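Side-chain contacts in ATP-dependent RNA helicase HrpB (PDB 6EUD), which hydrolyses ATP to ADP and phosphate as a DExH-box NTPase of the RNA helicase family and binds single-stranded RNA: residues R198-V203 and Q232-S237; A208-Q213 and I334-I339; A587-Q592 and E608-Q613; E658-L661 and T666-L669. All blocks are in the same frame, centred on the assembly; numbering follows the deposited sequence.

Contact 1: residues R198-V203 and Q232-S237; sequences RFDDAV and QEQLAS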
loop_
_atom_site.group_PDB
_atom_site.type_symbol
_atom_site.label_atom_id
_atom_site.label_comp_id
_atom_site.label_asym_id
_atom_site.label_seq_id
_atom_site.Cartn_x
_atom_site.Cartn_y
_atom_site.Cartn_z
ATOM N N ARG A 198 20.303 19.260 17.235
ATOM C CA ARG A 198 20.245 18.607 15.929
ATOM C C ARG A 198 20.448 17.102 16.092
ATOM O O ARG A 198 21.041 16.660 17.073
ATOM C CB ARG A 198 21.304 19.169 14.982
ATOM C CG ARG A 198 21.302 20.679 14.892
ATOM C CD ARG A 198 22.394 21.176 13.966
ATOM N NE ARG A 198 22.140 20.743 12.604
ATOM C CZ ARG A 198 23.039 20.147 11.838
ATOM N NH1 ARG A 198 24.257 19.952 12.320
ATOM N NH2 ARG A 198 22.733 19.765 10.597
ATOM N N PHE A 199 19.967 16.312 15.133
ATOM C CA PHE A 199 20.192 14.873 15.181
ATOM C C PHE A 199 21.700 14.542 15.205
ATOM O O PHE A 199 22.157 13.817 16.093
ATOM C CB PHE A 199 19.493 14.179 13.997
ATOM C CG PHE A 199 19.700 12.685 13.945
ATOM C CD1 PHE A 199 18.963 11.830 14.771
ATOM C CD2 PHE A 199 20.627 12.125 13.061
ATOM C CE1 PHE A 199 19.144 10.449 14.722
ATOM C CE2 PHE A 199 20.812 10.738 12.998
ATOM C CZ PHE A 199 20.062 9.900 13.832
ATOM N N ASP A 200 22.473 15.092 14.264
ATOM C CA ASP A 200 23.878 14.707 14.129
ATOM C C ASP A 200 24.718 15.110 15.355
ATOM O O ASP A 200 25.579 14.338 15.790
ATOM C CB ASP A 200 24.503 15.287 12.839
ATOM C CG ASP A 200 24.450 16.817 12.767
ATOM O OD1 ASP A 200 24.007 17.483 13.730
ATOM O OD2 ASP A 200 24.888 17.367 11.736
ATOM N N ASP A 201 24.468 16.290 15.921
ATOM C CA ASP A 201 25.131 16.689 17.168
ATOM C C ASP A 201 24.765 15.765 18.324
ATOM O O ASP A 201 25.622 15.349 19.106
ATOM C CB ASP A 201 24.758 18.117 17.560
ATOM C CG ASP A 201 25.412 19.161 16.672
ATOM O OD1 ASP A 201 26.483 18.870 16.098
ATOM O OD2 ASP A 201 24.852 20.273 16.551
ATOM N N ALA A 202 23.477 15.462 18.441
ATOM C CA ALA A 202 23.000 14.652 19.538
ATOM C C ALA A 202 23.624 13.261 19.454
ATOM O O ALA A 202 24.089 12.741 20.465
ATOM C CB ALA A 202 21.466 14.576 19.533
ATOM N N VAL A 203 23.672 12.678 18.253
ATOM C CA VAL A 203 24.219 11.327 18.122
ATOM C C VAL A 203 25.720 11.354 18.456
ATOM O O VAL A 203 26.233 10.447 19.125
ATOM C CB VAL A 203 23.980 10.716 16.710
ATOM C CG1 VAL A 203 24.781 9.446 16.514
ATOM C CG2 VAL A 203 22.505 10.412 16.492
ATOM N N GLN A 232 29.727 11.925 11.348
ATOM C CA GLN A 232 31.164 11.726 11.275
ATOM C C GLN A 232 31.910 13.040 11.528
ATOM O O GLN A 232 32.862 13.083 12.316
ATOM C CB GLN A 232 31.569 11.136 9.919
ATOM C CG GLN A 232 33.068 10.860 9.825
ATOM C CD GLN A 232 33.443 10.080 8.583
ATOM O OE1 GLN A 232 32.613 9.863 7.707
ATOM N NE2 GLN A 232 34.694 9.656 8.501
ATOM N N GLU A 233 31.465 14.106 10.868
ATOM C CA GLU A 233 32.062 15.417 11.068
ATOM C C GLU A 233 31.906 15.888 12.518
ATOM O O GLU A 233 32.856 16.418 13.095
ATOM C CB GLU A 233 31.447 16.435 10.109
ATOM C CG GLU A 233 31.908 17.850 10.359
ATOM C CD GLU A 233 31.622 18.761 9.189
ATOM O OE1 GLU A 233 31.109 18.259 8.166
ATOM O OE2 GLU A 233 31.913 19.974 9.290
ATOM N N GLN A 234 30.725 15.687 13.107
ATOM C CA GLN A 234 30.496 16.115 14.485
ATOM C C GLN A 234 31.305 15.278 15.456
ATOM O O GLN A 234 31.760 15.772 16.486
ATOM C CB GLN A 234 29.010 16.047 14.847
ATOM C CG GLN A 234 28.171 17.022 14.053
ATOM C CD GLN A 234 28.757 18.432 14.098
ATOM O OE1 GLN A 234 29.169 18.907 15.155
ATOM N NE2 GLN A 234 28.822 19.089 12.946
ATOM N N LEU A 235 31.480 14.006 15.121
ATOM C CA LEU A 235 32.219 13.076 15.962
ATOM C C LEU A 235 33.703 13.460 15.995
ATOM O O LEU A 235 34.352 13.434 17.038
ATOM C CB LEU A 235 32.014 11.656 15.434
ATOM C CG LEU A 235 31.913 10.482 16.396
ATOM C CD1 LEU A 235 31.146 10.876 17.629
ATOM C CD2 LEU A 235 31.218 9.336 15.672
ATOM N N ALA A 236 34.205 13.873 14.840
ATOM C CA ALA A 236 35.609 14.218 14.626
ATOM C C ALA A 236 36.217 15.225 15.624
ATOM O O ALA A 236 37.419 15.179 15.908
ATOM C CB ALA A 236 35.766 14.736 13.205
ATOM N N SER A 237 35.394 16.119 16.158
ATOM C CA SER A 237 35.851 17.145 17.097
ATOM C C SER A 237 35.660 16.746 18.568
ATOM O O SER A 237 36.061 17.466 19.480
ATOM C CB SER A 237 35.101 18.440 16.832
ATOM O OG SER A 237 33.705 18.235 17.021
HETATM O O HOH W 1 27.733 17.852 10.526
#
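Gln234 lays its side chain across Asp200 and Asp201, where two neighbouring helices, 199-213 and 225-236, pack in the C-terminal RecA-like domain of the helicase core. Strand 217-221 joins these helices along the chain, so the contact belongs to a helix-strand-helix unit of the domain. With CG anti to its carbonyl carbon (chi1 -65°) and the chain bent at chi2, Gln234 folds its amide back over the first turn of helix 199-213. Its CG comes 3.9 Å from Asp200 CG, and the amide plane stands at 78° to the carboxylate of Asp201. There OE1 of Gln234 is placed 2.8 Å from OD1 of Asp201, a doubtful approach of two acceptors. Arg238 makes a long, weak ion pair with the same OD1 and is also hydrogen-bonded to the backbone oxygen of Gln234. Asp200 is buried and has polar company on its own side: Arg198, at the N-cap position, forms a salt bridge from NH1 to OD2 at 2.7 Å, although its angle makes a weak hydrogen bond. A water bridges the two helices, donating to Asp200 OD2 at 3.1 Å. Replacing Gln234 by an alanine is likely to leave Asp200 without this link to the second helix and open a gap beside Asp200 and Asp201. The same water accepts from Gln234 NE2 at 2.9 Å.

Contact 2: residues A208-Q213 and I334-I339; sequences AEMLRQ and ISLHLI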
loop_
_atom_site.group_PDB
_atom_site.type_symbol
_atom_site.label_atom_id
_atom_site.label_comp_id
_atom_site.label_asym_id
_atom_site.label_seq_id
_atom_site.Cartn_x
_atom_site.Cartn_y
_atom_site.Cartn_z
ATOM N N ALA A 208 30.318 9.904 21.751
ATOM C CA ALA A 208 31.579 10.274 22.386
ATOM C C ALA A 208 31.536 9.950 23.865
ATOM O O ALA A 208 32.560 9.604 24.460
ATOM C CB ALA A 208 31.886 11.764 22.177
ATOM N N GLU A 209 30.352 10.052 24.458
ATOM C CA GLU A 209 30.204 9.742 25.862
ATOM C C GLU A 209 30.305 8.234 26.111
ATOM O O GLU A 209 30.852 7.806 27.123
ATOM C CB GLU A 209 28.883 10.296 26.387
ATOM C CG GLU A 209 28.590 9.966 27.860
ATOM C CD GLU A 209 29.592 10.602 28.842
ATOM O OE1 GLU A 209 30.398 11.473 28.430
ATOM O OE2 GLU A 209 29.564 10.233 30.036
ATOM N N MET A 210 29.778 7.424 25.202
ATOM C CA MET A 210 29.955 5.983 25.314
ATOM C C MET A 210 31.431 5.560 25.212
ATOM O O MET A 210 31.896 4.678 25.939
ATOM C CB MET A 210 29.132 5.270 24.254
ATOM C CG MET A 210 28.969 3.788 24.555
ATOM S SD MET A 210 27.297 3.272 24.417
ATOM C CE MET A 210 27.521 1.563 24.715
ATOM N N LEU A 211 32.155 6.215 24.314
ATOM C CA LEU A 211 33.571 5.971 24.121
ATOM C C LEU A 211 34.346 6.335 25.375
ATOM O O LEU A 211 35.364 5.735 25.690
ATOM C CB LEU A 211 34.092 6.778 22.927
ATOM C CG LEU A 211 33.526 6.365 21.565
ATOM C CD1 LEU A 211 33.993 7.308 20.459
ATOM C CD2 LEU A 211 33.923 4.944 21.255
ATOM N N ARG A 212 33.854 7.334 26.091
ATOM C CA ARG A 212 34.549 7.825 27.268
ATOM C C ARG A 212 34.357 6.892 28.454
ATOM O O ARG A 212 35.249 6.730 29.261
ATOM C CB ARG A 212 34.067 9.227 27.626
ATOM C CG ARG A 212 34.912 9.933 28.697
ATOM C CD ARG A 212 34.243 11.217 29.199
ATOM N NE ARG A 212 33.034 10.930 29.970
ATOM C CZ ARG A 212 33.029 10.585 31.258
ATOM N NH1 ARG A 212 34.171 10.487 31.936
ATOM N NH2 ARG A 212 31.880 10.338 31.879
ATOM N N GLN A 213 33.183 6.289 28.565
ATOM C CA GLN A 213 32.890 5.478 29.730
ATOM C C GLN A 213 33.200 4.008 29.511
ATOM O O GLN A 213 33.428 3.269 30.465
ATOM C CB GLN A 213 31.424 5.635 30.137
ATOM C CG GLN A 213 31.080 7.000 30.682
ATOM C CD GLN A 213 29.699 7.028 31.304
ATOM O OE1 GLN A 213 29.189 6.001 31.754
ATOM N NE2 GLN A 213 29.081 8.203 31.323
ATOM N N ILE A 334 27.688 -3.969 25.098
ATOM C CA ILE A 334 26.783 -2.926 25.552
ATOM C C ILE A 334 26.135 -2.283 24.328
ATOM O O ILE A 334 26.820 -1.981 23.347
ATOM C CB ILE A 334 27.519 -1.839 26.369
ATOM C CG1 ILE A 334 28.354 -2.461 27.491
ATOM C CG2 ILE A 334 26.546 -0.796 26.924
ATOM C CD1 ILE A 334 29.219 -1.449 28.213
ATOM N N SER A 335 24.825 -2.081 24.391
ATOM C CA SER A 335 24.081 -1.441 23.315
ATOM C C SER A 335 23.319 -0.235 23.864
ATOM O O SER A 335 22.579 -0.351 24.846
ATOM C CB SER A 335 23.113 -2.433 22.673
ATOM O OG SER A 335 22.404 -1.868 21.586
ATOM N N LEU A 336 23.522 0.925 23.244
ATOM C CA LEU A 336 22.813 2.142 23.620
ATOM C C LEU A 336 21.800 2.562 22.528
ATOM O O LEU A 336 22.182 2.875 21.384
ATOM C CB LEU A 336 23.818 3.278 23.888
ATOM C CG LEU A 336 23.222 4.667 24.162
ATOM C CD1 LEU A 336 22.338 4.672 25.430
ATOM C CD2 LEU A 336 24.306 5.738 24.269
ATOM N N HIS A 337 20.516 2.555 22.871
ATOM C CA HIS A 337 19.487 2.944 21.920
ATOM C C HIS A 337 19.070 4.395 22.144
ATOM O O HIS A 337 18.679 4.768 23.240
ATOM C CB HIS A 337 18.296 1.984 22.022
ATOM C CG HIS A 337 18.680 0.535 21.835
ATOM N ND1 HIS A 337 18.765 -0.069 20.593
ATOM C CD2 HIS A 337 19.035 -0.418 22.733
ATOM C CE1 HIS A 337 19.134 -1.329 20.732
ATOM N NE2 HIS A 337 19.304 -1.567 22.024
ATOM N N LEU A 338 19.148 5.212 21.098
ATOM C CA LEU A 338 18.878 6.647 21.213
ATOM C C LEU A 338 17.386 7.032 21.199
ATOM O O LEU A 338 16.964 7.971 20.495
ATOM C CB LEU A 338 19.603 7.382 20.098
ATOM C CG LEU A 338 21.108 7.151 20.168
ATOM C CD1 LEU A 338 21.821 8.038 19.136
ATOM C CD2 LEU A 338 21.621 7.386 21.579
ATOM N N ILE A 339 16.603 6.293 21.980
ATOM C CA ILE A 339 15.228 6.636 22.290
ATOM C C ILE A 339 14.970 6.301 23.749
ATOM O O ILE A 339 15.722 5.545 24.357
ATOM C CB ILE A 339 14.220 5.883 21.408
ATOM C CG1 ILE A 339 14.365 4.366 21.611
ATOM C CG2 ILE A 339 14.398 6.264 19.941
ATOM C CD1 ILE A 339 13.431 3.570 20.752
#
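Met210 reaches from helix 199-213 to strand 333-337 and carries the helix side of this contact alone, meeting Ile334 and Leu336 of the strand. The setting is a three-layer alpha/beta fold, the C-terminal RecA-like domain: the strand runs between and parallel to strands 186-190 and 287-302, with helix 199-213 on one face of the sheet and helix 317-325 on the other. The packing is tight at the thioether. CG stands anti to the backbone N (chi1 -164°), which sends the chain out to the sheet, and a bend at chi2 brings the terminal methyl round to the Ile334 side. Met210 SD rests 3.5 Å from Leu336 CB, the two side chains running alongside in opposite directions, while Met210 CE comes against the flank of the Ile334 CG2 methyl, those side chains crossing at a slant. Ser335, between these two, points the other way, toward Ala324 of helix 317-325. An alanine in place of Met210 would probably open a gap between helix and sheet, leaving Ile334 and Leu336 without their helical partner. The exposed part of the helix is quite different, polar and with no touch to the strand. There Arg212 grips the Glu209 carboxylate side-on, NE to OE1 at 3.1 Å and NH2 to OE2 at 3.0 Å, both partners close to the guanidinium plane. A 1,2-ethanediol molecule, probably from the crystallisation liquor, lies near the Leu336 side chain. The closest approach within the apolar part is 3.4 Å, from Met210 CE to Ile334 CG2.

Contact 3: residues A587-Q592 and E608-Q613; sequences AWRRLQ and EDELHQ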
loop_
_atom_site.group_PDB
_atom_site.type_symbol
_atom_site.label_atom_id
_atom_site.label_comp_id
_atom_site.label_asym_id
_atom_site.label_seq_id
_atom_site.Cartn_x
_atom_site.Cartn_y
_atom_site.Cartn_z
ATOM N N ALA A 587 -23.391 28.557 -15.459
ATOM C CA ALA A 587 -23.446 27.494 -16.452
ATOM C C ALA A 587 -22.197 27.508 -17.300
ATOM O O ALA A 587 -22.037 28.339 -18.212
ATOM C CB ALA A 587 -24.679 27.636 -17.322
ATOM N N TRP A 588 -21.300 26.583 -16.999
ATOM C CA TRP A 588 -20.051 26.537 -17.727
ATOM C C TRP A 588 -19.742 25.125 -18.224
ATOM O O TRP A 588 -20.284 24.135 -17.716
ATOM C CB TRP A 588 -18.912 27.092 -16.845
ATOM C CG TRP A 588 -18.531 26.244 -15.648
ATOM C CD1 TRP A 588 -17.537 25.305 -15.595
ATOM C CD2 TRP A 588 -19.126 26.269 -14.340
ATOM N NE1 TRP A 588 -17.481 24.739 -14.344
ATOM C CE2 TRP A 588 -18.440 25.313 -13.551
ATOM C CE3 TRP A 588 -20.164 27.001 -13.758
ATOM C CZ2 TRP A 588 -18.768 25.069 -12.215
ATOM C CZ3 TRP A 588 -20.488 26.755 -12.425
ATOM C CH2 TRP A 588 -19.790 25.798 -11.672
ATOM N N ARG A 589 -18.899 25.054 -19.253
ATOM C CA ARG A 589 -18.300 23.795 -19.703
ATOM C C ARG A 589 -16.805 23.808 -19.375
ATOM O O ARG A 589 -16.106 24.782 -19.703
ATOM C CB ARG A 589 -18.528 23.585 -21.203
ATOM C CG ARG A 589 -17.665 22.505 -21.834
ATOM C CD ARG A 589 -18.259 22.069 -23.158
ATOM N NE ARG A 589 -19.458 21.259 -22.956
ATOM C CZ ARG A 589 -20.302 20.897 -23.919
ATOM N NH1 ARG A 589 -20.098 21.276 -25.170
ATOM N NH2 ARG A 589 -21.364 20.158 -23.624
ATOM N N ARG A 590 -16.334 22.746 -18.710
ATOM C CA ARG A 590 -14.926 22.613 -18.351
ATOM C C ARG A 590 -14.254 21.451 -19.098
ATOM O O ARG A 590 -14.692 20.296 -19.009
ATOM C CB ARG A 590 -14.780 22.424 -16.835
ATOM C CG ARG A 590 -13.341 22.532 -16.318
ATOM C CD ARG A 590 -13.140 21.874 -14.952
ATOM N NE ARG A 590 -14.207 22.221 -14.016
ATOM C CZ ARG A 590 -14.213 23.295 -13.225
ATOM N NH1 ARG A 590 -13.202 24.159 -13.242
ATOM N NH2 ARG A 590 -15.241 23.506 -12.413
ATOM N N LEU A 591 -13.203 21.758 -19.852
ATOM C CA LEU A 591 -12.344 20.702 -20.378
ATOM C C LEU A 591 -11.244 20.423 -19.351
ATOM O O LEU A 591 -10.592 21.394 -18.860
ATOM C CB LEU A 591 -11.762 21.106 -21.730
ATOM C CG LEU A 591 -12.844 21.347 -22.792
ATOM C CD1 LEU A 591 -12.261 21.662 -24.178
ATOM C CD2 LEU A 591 -13.743 20.136 -22.840
ATOM N N GLN A 592 -11.033 19.155 -18.963
ATOM C CA GLN A 592 -10.038 19.022 -17.907
ATOM C C GLN A 592 -9.097 17.824 -18.298
ATOM O O GLN A 592 -9.463 16.885 -19.041
ATOM C CB GLN A 592 -10.704 18.795 -16.551
ATOM C CG GLN A 592 -11.510 17.477 -16.569
ATOM C CD GLN A 592 -12.755 17.494 -15.696
ATOM O OE1 GLN A 592 -12.715 17.271 -14.481
ATOM N NE2 GLN A 592 -13.927 17.516 -16.408
ATOM N N GLU A 608 -30.491 17.738 -24.057
ATOM C CA GLU A 608 -31.151 17.569 -22.777
ATOM C C GLU A 608 -30.494 16.526 -21.914
ATOM O O GLU A 608 -30.546 16.619 -20.693
ATOM C CB GLU A 608 -32.614 17.237 -22.957
ATOM C CG GLU A 608 -33.349 18.422 -23.503
ATOM C CD GLU A 608 -34.192 19.057 -22.445
ATOM O OE1 GLU A 608 -34.708 18.309 -21.590
ATOM O OE2 GLU A 608 -34.313 20.302 -22.452
ATOM N N ASP A 609 -29.865 15.543 -22.543
ATOM C CA ASP A 609 -29.061 14.586 -21.811
ATOM C C ASP A 609 -27.863 15.321 -21.221
ATOM O O ASP A 609 -27.394 14.984 -20.135
ATOM C CB ASP A 609 -28.620 13.443 -22.723
ATOM C CG ASP A 609 -29.788 12.608 -23.214
ATOM O OD1 ASP A 609 -30.936 13.097 -23.159
ATOM O OD2 ASP A 609 -29.556 11.476 -23.684
ATOM N N GLU A 610 -27.382 16.338 -21.938
ATOM C CA GLU A 610 -26.275 17.163 -21.457
ATOM C C GLU A 610 -26.696 18.030 -20.270
ATOM O O GLU A 610 -25.996 18.106 -19.250
ATOM C CB GLU A 610 -25.732 18.042 -22.581
ATOM C CG GLU A 610 -24.701 17.346 -23.440
ATOM C CD GLU A 610 -24.156 18.226 -24.550
ATOM O OE1 GLU A 610 -24.816 19.222 -24.912
ATOM O OE2 GLU A 610 -23.053 17.916 -25.050
ATOM N N LEU A 611 -27.849 18.668 -20.411
ATOM C CA LEU A 611 -28.382 19.548 -19.383
ATOM C C LEU A 611 -28.601 18.807 -18.066
ATOM O O LEU A 611 -28.219 19.292 -16.995
ATOM C CB LEU A 611 -29.695 20.174 -19.856
ATOM C CG LEU A 611 -30.360 21.121 -18.872
ATOM C CD1 LEU A 611 -29.533 22.391 -18.735
ATOM C CD2 LEU A 611 -31.780 21.418 -19.313
ATOM N N HIS A 612 -29.215 17.633 -18.148
ATOM C CA HIS A 612 -29.481 16.851 -16.961
ATOM C C HIS A 612 -28.190 16.479 -16.277
ATOM O O HIS A 612 -28.078 16.546 -15.048
ATOM C CB HIS A 612 -30.275 15.608 -17.316
ATOM C CG HIS A 612 -31.621 15.918 -17.872
ATOM N ND1 HIS A 612 -32.281 15.079 -18.740
ATOM C CD2 HIS A 612 -32.431 16.986 -17.686
ATOM C CE1 HIS A 612 -33.443 15.619 -19.067
ATOM N NE2 HIS A 612 -33.559 16.775 -18.440
ATOM N N GLN A 613 -27.207 16.106 -17.084
ATOM C CA GLN A 613 -25.911 15.753 -16.553
ATOM C C GLN A 613 -25.280 16.978 -15.884
ATOM O O GLN A 613 -24.734 16.873 -14.776
ATOM C CB GLN A 613 -25.005 15.192 -17.652
ATOM C CG GLN A 613 -23.689 14.604 -17.121
ATOM C CD GLN A 613 -23.895 13.369 -16.211
ATOM O OE1 GLN A 613 -24.727 12.502 -16.499
ATOM N NE2 GLN A 613 -23.136 13.301 -15.112
HETATM O O HOH W 2 -22.372 19.708 -26.759
#
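The Arg589 guanidinium meets the Glu610 carboxylate at its edge, near its own plane, and the two flat groups are steeply turned, with 71° between their planes. NH2 of Arg589 lies 3.1 Å from OE2 of Glu610, a salt bridge whose hydrogen bond is weak because its N-H...O angle is only 137°. A water sits at the same guanidinium edge, accepting from Arg589 NH1 at 3.2 Å and donating to Glu610 OE2 at 2.6 Å, so that OE2 takes both the direct bond and the water bridge. On the same strand, Trp588 CD1 lies over one face of the Arg590 guanidinium, toward its rim. The strand, 584-593, is the middle one of a three-stranded antiparallel sheet that holds the HrpB connector region; Glu610 stands in the first turn of helix 608-622, which follows the last strand of that sheet. The pair therefore ties the sheet to the helix leading on from it, at the protein surface. Arg589 bends at chi3 (-73°) to turn its end toward the helix, whereas Glu610 is extended beyond CG and comes to meet it. The guanidinium has a stronger mate within the sheet: NE forms a salt bridge with Asp574 of strand 571-579, which should help hold the group's rotation. At the N-terminal end of the helix, Ser607 OG accepts the backbone N-H of Glu610.

Contact 4: residues E658-L661 and T666-L669; sequences ESLL and TWLL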
loop_
_atom_site.group_PDB
_atom_site.type_symbol
_atom_site.label_atom_id
_atom_site.label_comp_id
_atom_site.label_asym_id
_atom_site.label_seq_id
_atom_site.Cartn_x
_atom_site.Cartn_y
_atom_site.Cartn_z
ATOM N N GLU A 658 -22.761 11.040 0.712
ATOM C CA GLU A 658 -21.747 10.834 -0.316
ATOM C C GLU A 658 -22.111 9.718 -1.304
ATOM O O GLU A 658 -21.872 9.870 -2.499
ATOM C CB GLU A 658 -20.380 10.562 0.310
ATOM C CG GLU A 658 -19.234 10.919 -0.639
ATOM C CD GLU A 658 -17.851 10.619 -0.072
ATOM O OE1 GLU A 658 -17.745 10.357 1.147
ATOM O OE2 GLU A 658 -16.869 10.648 -0.853
ATOM N N SER A 659 -22.697 8.612 -0.842
ATOM C CA SER A 659 -23.121 7.538 -1.763
ATOM C C SER A 659 -24.163 8.066 -2.757
ATOM O O SER A 659 -24.158 7.723 -3.941
ATOM C CB SER A 659 -23.720 6.338 -1.003
ATOM O OG SER A 659 -22.839 5.791 -0.029
ATOM N N LEU A 660 -25.068 8.900 -2.252
ATOM C CA LEU A 660 -26.128 9.487 -3.074
ATOM C C LEU A 660 -25.573 10.441 -4.118
ATOM O O LEU A 660 -25.939 10.346 -5.290
ATOM C CB LEU A 660 -27.152 10.223 -2.205
ATOM C CG LEU A 660 -28.013 9.303 -1.350
ATOM C CD1 LEU A 660 -28.999 10.123 -0.517
ATOM C CD2 LEU A 660 -28.722 8.310 -2.242
ATOM N N LEU A 661 -24.707 11.362 -3.688
ATOM C CA LEU A 661 -24.037 12.283 -4.614
ATOM C C LEU A 661 -23.249 11.511 -5.671
ATOM O O LEU A 661 -23.243 11.874 -6.848
ATOM C CB LEU A 661 -23.118 13.238 -3.852
ATOM C CG LEU A 661 -23.890 14.298 -3.059
ATOM C CD1 LEU A 661 -22.965 15.089 -2.156
ATOM C CD2 LEU A 661 -24.663 15.231 -3.988
ATOM N N THR A 666 -27.327 7.018 -11.341
ATOM C CA THR A 666 -28.084 5.777 -11.245
ATOM C C THR A 666 -29.483 5.980 -10.612
ATOM O O THR A 666 -30.472 5.504 -11.166
ATOM C CB THR A 666 -27.283 4.704 -10.467
ATOM O OG1 THR A 666 -27.038 5.151 -9.132
ATOM C CG2 THR A 666 -25.951 4.484 -11.116
ATOM N N TRP A 667 -29.587 6.704 -9.493
ATOM C CA TRP A 667 -30.886 6.812 -8.812
ATOM C C TRP A 667 -31.741 8.031 -9.179
ATOM O O TRP A 667 -32.974 7.972 -9.068
ATOM C CB TRP A 667 -30.698 6.767 -7.281
ATOM C CG TRP A 667 -30.084 7.973 -6.625
ATOM C CD1 TRP A 667 -28.756 8.230 -6.481
ATOM C CD2 TRP A 667 -30.772 9.056 -5.966
ATOM N NE1 TRP A 667 -28.565 9.415 -5.801
ATOM C CE2 TRP A 667 -29.787 9.940 -5.471
ATOM C CE3 TRP A 667 -32.122 9.369 -5.761
ATOM C CZ2 TRP A 667 -30.112 11.123 -4.780
ATOM C CZ3 TRP A 667 -32.445 10.540 -5.073
ATOM C CH2 TRP A 667 -31.443 11.405 -4.593
ATOM N N LEU A 668 -31.112 9.123 -9.618
ATOM C CA LEU A 668 -31.838 10.375 -9.806
ATOM C C LEU A 668 -32.067 10.720 -11.262
ATOM O O LEU A 668 -33.159 11.155 -11.636
ATOM C CB LEU A 668 -31.109 11.531 -9.124
ATOM C CG LEU A 668 -31.924 12.822 -9.257
ATOM C CD1 LEU A 668 -33.311 12.617 -8.612
ATOM C CD2 LEU A 668 -31.189 14.038 -8.655
ATOM N N LEU A 669 -31.032 10.540 -12.081
ATOM C CA LEU A 669 -31.102 10.865 -13.508
ATOM C C LEU A 669 -32.263 10.185 -14.266
ATOM O O LEU A 669 -32.918 10.856 -15.060
ATOM C CB LEU A 669 -29.765 10.537 -14.192
ATOM C CG LEU A 669 -29.673 10.733 -15.713
ATOM C CD1 LEU A 669 -30.003 12.164 -16.132
ATOM C CD2 LEU A 669 -28.286 10.326 -16.197
#
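Leu660, midway along helix 657-662, meets the indole of Trp667 with both its backbone and its side chain. One residue earlier, Ser659 turns its hydroxyl back to Asp656 OD1, a hydrogen bond to the residue just before the helix. The carbonyl oxygen of Leu660 then takes the indole N-H: NE1 of Trp667 lies 2.8 Å from Leu660 O, almost straight at 171°, with the oxygen in the ring plane and the donor tilted 27° from the carbonyl plane. The same leucine puts its CD2 methyl over one face of the ring, 4.0 Å from the centroid of the five-membered ring in a CH-pi contact, while Leu668 CB covers the other face. Edge and both faces of the indole are thus held, which should fix its rotation; chi1 of 72° places CG between the backbone N and the carbonyl carbon and swings the ring back over the preceding helix. Leu661 points away from the segment of Trp667 and touches Ile619 and Leu624, and its carbonyl accepts from Arg620 NE. The two short consecutive helices 657-662 and 664-667, with Leu668 just beyond, pack on helix 608-622 through Leu661 and Leu668, and on helix 686-692, where Leu660 meets Leu690 and Trp667 meets Ala689.

In the fold
The four contacts form two pairs at distant places in an elongated chain. Contacts 1 and 2 share helix 199-213 in the C-terminal RecA-like domain, their centres 13 Å apart; Val203 CG2 touches Leu338 CD1 at 3.6 Å, and their segments alternate along the chain. Through the shared helix, contact 1 reaches helix 225-236 and contact 2 the sheet. Contacts 3 and 4 come later, in series, with centres 17 Å apart; His612 CB meets Leu669 CD1 at 3.7 Å, joining helix 608-622 to segment 666-669. Centres of the two pairs lie about 59 to 67 Å apart, and the pairs do not touch, their nearest atoms being about 37 Å or more apart.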